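Local coordinates for EAL domain protein (Vibrio cholerae serotype O1, PDB 6IJ2), which probably hydrolyses the cyclic dinucleotides c-di-GMP and cGAMP as a phosphodiesterase of the EAL family, at residues Phe26-Gln31 with Gln73-Lys78. The protein carries 1 engineered substitution. Numbering follows the deposited sequence.
With nucleotides of chain B.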
loop_
_atom_site.group_PDB
_atom_site.type_symbol
_atom_site.label_atom_id
_atom_site.label_comp_id
_atom_site.label_asym_id
_atom_site.label_seq_id
_atom_site.Cartn_x
_atom_site.Cartn_y
_atom_site.Cartn_z
ATOM N N PHE A 26 -9.165 -28.469 -12.524
ATOM C CA PHE A 26 -7.876 -27.792 -12.607
ATOM C C PHE A 26 -6.898 -28.572 -11.741
ATOM O O PHE A 26 -7.275 -29.526 -11.055
ATOM C CB PHE A 26 -7.972 -26.333 -12.145
ATOM C CG PHE A 26 -8.476 -26.189 -10.741
ATOM C CD1 PHE A 26 -9.835 -26.214 -10.474
ATOM C CD2 PHE A 26 -7.591 -26.047 -9.688
ATOM C CE1 PHE A 26 -10.300 -26.105 -9.179
ATOM C CE2 PHE A 26 -8.054 -25.926 -8.393
ATOM C CZ PHE A 26 -9.408 -25.962 -8.138
ATOM N N THR A 27 -5.638 -28.159 -11.777
ATOM C CA THR A 27 -4.622 -28.797 -10.945
ATOM C C THR A 27 -3.634 -27.715 -10.523
ATOM O O THR A 27 -3.940 -26.523 -10.606
ATOM C CB THR A 27 -3.982 -29.987 -11.688
ATOM O OG1 THR A 27 -3.113 -30.705 -10.804
ATOM C CG2 THR A 27 -3.197 -29.524 -12.901
ATOM N N MET A 28 -2.449 -28.128 -10.077
ATOM C CA MET A 28 -1.481 -27.212 -9.499
ATOM C C MET A 28 -0.132 -27.320 -10.190
ATOM O O MET A 28 0.283 -28.394 -10.631
ATOM C CB MET A 28 -1.280 -27.463 -8.003
ATOM C CG MET A 28 -2.471 -27.138 -7.140
ATOM S SD MET A 28 -2.778 -25.356 -7.029
ATOM C CE MET A 28 -4.520 -25.439 -6.631
ATOM N N ALA A 29 0.539 -26.176 -10.276
ATOM C CA ALA A 29 1.969 -26.082 -10.499
ATOM C C ALA A 29 2.626 -25.666 -9.189
ATOM O O ALA A 29 1.959 -25.214 -8.255
ATOM C CB ALA A 29 2.302 -25.079 -11.611
ATOM N N PHE A 30 3.939 -25.845 -9.115
ATOM C CA PHE A 30 4.690 -25.545 -7.904
ATOM C C PHE A 30 5.945 -24.771 -8.275
ATOM O O PHE A 30 6.633 -25.109 -9.241
ATOM C CB PHE A 30 5.066 -26.846 -7.128
ATOM C CG PHE A 30 3.875 -27.607 -6.637
ATOM C CD1 PHE A 30 3.283 -27.286 -5.423
ATOM C CD2 PHE A 30 3.312 -28.610 -7.413
ATOM C CE1 PHE A 30 2.159 -27.984 -4.976
ATOM C CE2 PHE A 30 2.194 -29.305 -6.978
ATOM C CZ PHE A 30 1.615 -28.992 -5.757
ATOM N N GLN A 31 6.244 -23.730 -7.500
ATOM C CA GLN A 31 7.435 -22.941 -7.753
ATOM C C GLN A 31 8.277 -22.891 -6.486
ATOM O O GLN A 31 7.761 -22.528 -5.414
ATOM C CB GLN A 31 7.088 -21.513 -8.211
ATOM C CG GLN A 31 8.332 -20.726 -8.575
ATOM C CD GLN A 31 8.017 -19.320 -9.032
ATOM O OE1 GLN A 31 7.067 -18.708 -8.549
ATOM N NE2 GLN A 31 8.814 -18.797 -9.974
ATOM N N GLN A 73 -11.598 -24.257 -1.167
ATOM C CA GLN A 73 -11.359 -25.547 -0.525
ATOM C C GLN A 73 -10.718 -26.536 -1.492
ATOM O O GLN A 73 -9.827 -27.300 -1.105
ATOM C CB GLN A 73 -12.672 -26.100 0.033
ATOM C CG GLN A 73 -13.349 -25.149 1.004
ATOM C CD GLN A 73 -14.439 -25.809 1.825
ATOM O OE1 GLN A 73 -14.420 -25.752 3.055
ATOM N NE2 GLN A 73 -15.403 -26.429 1.151
ATOM N N MET A 74 -11.149 -26.527 -2.757
ATOM C CA MET A 74 -10.566 -27.425 -3.750
ATOM C C MET A 74 -9.091 -27.120 -3.988
ATOM O O MET A 74 -8.270 -28.042 -4.077
ATOM C CB MET A 74 -11.350 -27.336 -5.060
ATOM C CG MET A 74 -12.621 -28.166 -5.076
ATOM S SD MET A 74 -12.388 -29.777 -5.851
ATOM C CE MET A 74 -12.464 -29.330 -7.587
ATOM N N CYS A 75 -8.735 -25.835 -4.105
ATOM C CA CYS A 75 -7.327 -25.465 -4.268
ATOM C C CYS A 75 -6.475 -26.013 -3.138
ATOM O O CYS A 75 -5.345 -26.462 -3.361
ATOM C CB CYS A 75 -7.160 -23.946 -4.319
ATOM S SG CYS A 75 -7.570 -23.180 -5.865
ATOM N N ARG A 76 -6.987 -25.951 -1.912
ATOM C CA ARG A 76 -6.212 -26.408 -0.769
ATOM C C ARG A 76 -5.995 -27.911 -0.816
ATOM O O ARG A 76 -4.880 -28.386 -0.584
ATOM C CB ARG A 76 -6.913 -26.002 0.522
ATOM C CG ARG A 76 -6.954 -24.486 0.701
ATOM C CD ARG A 76 -7.700 -24.113 1.946
ATOM N NE ARG A 76 -7.806 -22.671 2.081
ATOM C CZ ARG A 76 -8.008 -22.051 3.236
ATOM N NH1 ARG A 76 -8.112 -22.762 4.352
ATOM N NH2 ARG A 76 -8.093 -20.727 3.275
ATOM N N VAL A 77 -7.042 -28.672 -1.135
ATOM C CA VAL A 77 -6.945 -30.126 -1.120
ATOM C C VAL A 77 -6.056 -30.625 -2.254
ATOM O O VAL A 77 -5.249 -31.548 -2.068
ATOM C CB VAL A 77 -8.352 -30.747 -1.187
ATOM C CG1 VAL A 77 -8.248 -32.251 -1.331
ATOM C CG2 VAL A 77 -9.150 -30.385 0.055
ATOM N N LYS A 78 -6.200 -30.046 -3.449
ATOM C CA LYS A 78 -5.376 -30.465 -4.580
ATOM C C LYS A 78 -3.904 -30.163 -4.335
ATOM O O LYS A 78 -3.031 -30.971 -4.681
ATOM C CB LYS A 78 -5.843 -29.773 -5.858
ATOM C CG LYS A 78 -7.195 -30.229 -6.366
ATOM C CD LYS A 78 -7.631 -29.368 -7.540
ATOM C CE LYS A 78 -8.932 -29.871 -8.145
ATOM N NZ LYS A 78 -8.781 -31.200 -8.798
ATOM O OP3 G B 1 2.410 -12.868 -5.944
ATOM P P G B 1 1.333 -13.504 -6.656
ATOM O OP1 G B 1 0.955 -14.735 -6.033
ATOM O OP2 G B 1 0.329 -12.503 -6.804
ATOM O "O5'" G B 1 1.959 -13.760 -8.075
ATOM C "C5'" G B 1 2.368 -15.059 -8.490
ATOM C "C4'" G B 1 2.609 -15.069 -9.981
ATOM O "O4'" G B 1 3.951 -14.620 -10.251
ATOM C "C3'" G B 1 2.474 -16.424 -10.684
ATOM O "O3'" G B 1 1.687 -16.367 -11.856
ATOM C "C2'" G B 1 3.907 -16.754 -11.079
ATOM O "O2'" G B 1 4.063 -17.474 -12.267
ATOM C "C1'" G B 1 4.483 -15.367 -11.299
ATOM N N9 G B 1 5.935 -15.331 -11.199
ATOM C C8 G B 1 6.724 -16.083 -10.367
ATOM N N7 G B 1 7.993 -15.824 -10.495
ATOM C C5 G B 1 8.043 -14.835 -11.463
ATOM C C6 G B 1 9.153 -14.149 -12.017
ATOM O O6 G B 1 10.342 -14.292 -11.767
ATOM N N1 G B 1 8.758 -13.230 -12.979
ATOM C C2 G B 1 7.461 -12.993 -13.348
ATOM N N2 G B 1 7.282 -12.057 -14.275
ATOM N N3 G B 1 6.418 -13.613 -12.829
ATOM C C4 G B 1 6.780 -14.514 -11.897
#
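Lys78 lays its aliphatic chain over one face of the Phe26 ring, where strand 27-35 of the EAL domain's TIM-like barrel packs against the inner side of helix 68-85. The touch is made by methylenes: CD of Lys78 lies 3.6 Å from CE2 of Phe26, and CE of Lys78 stands over the ring in a CH-pi contact, 4.0 Å from the centroid. Lysine suits this place because its long chain can lay methylenes on the ring and still hold its ammonium above it, within reach of polar partners. Extended as far as CE, the chain turns at its last torsion (chi4 -67°). NZ of Lys78 then makes a weak hydrogen bond to O of Phe26, while its stronger partner is the carboxylate of Asp25, a salt bridge that ties the residue just before Phe26 to helix 68-85. Along the same ring, CB of Met74 and SG of Cys75 approach obliquely, the sulfur 3.8 Å from CE2 of Phe26; a small, polarisable thiol fits such close packing. Val48 of strand 41-49 also touches Phe26, Met28 and Cys75. Met28 and Cys75 also pack against a bound guanine base, so this seam helps line the nucleotide site. Farther along, Gln31 is hydrogen-bonded through OE1 to Gln235 NE2 and through NE2 to Ala240 O; its NE2 lies 3.1 Å from N7 of G1 of chain B. The flexible thioether of Met28, bent at chi2 (-70°), carries CE into the plane of the Phe26 ring at its edge and to within 3.5 Å of Cys75 O.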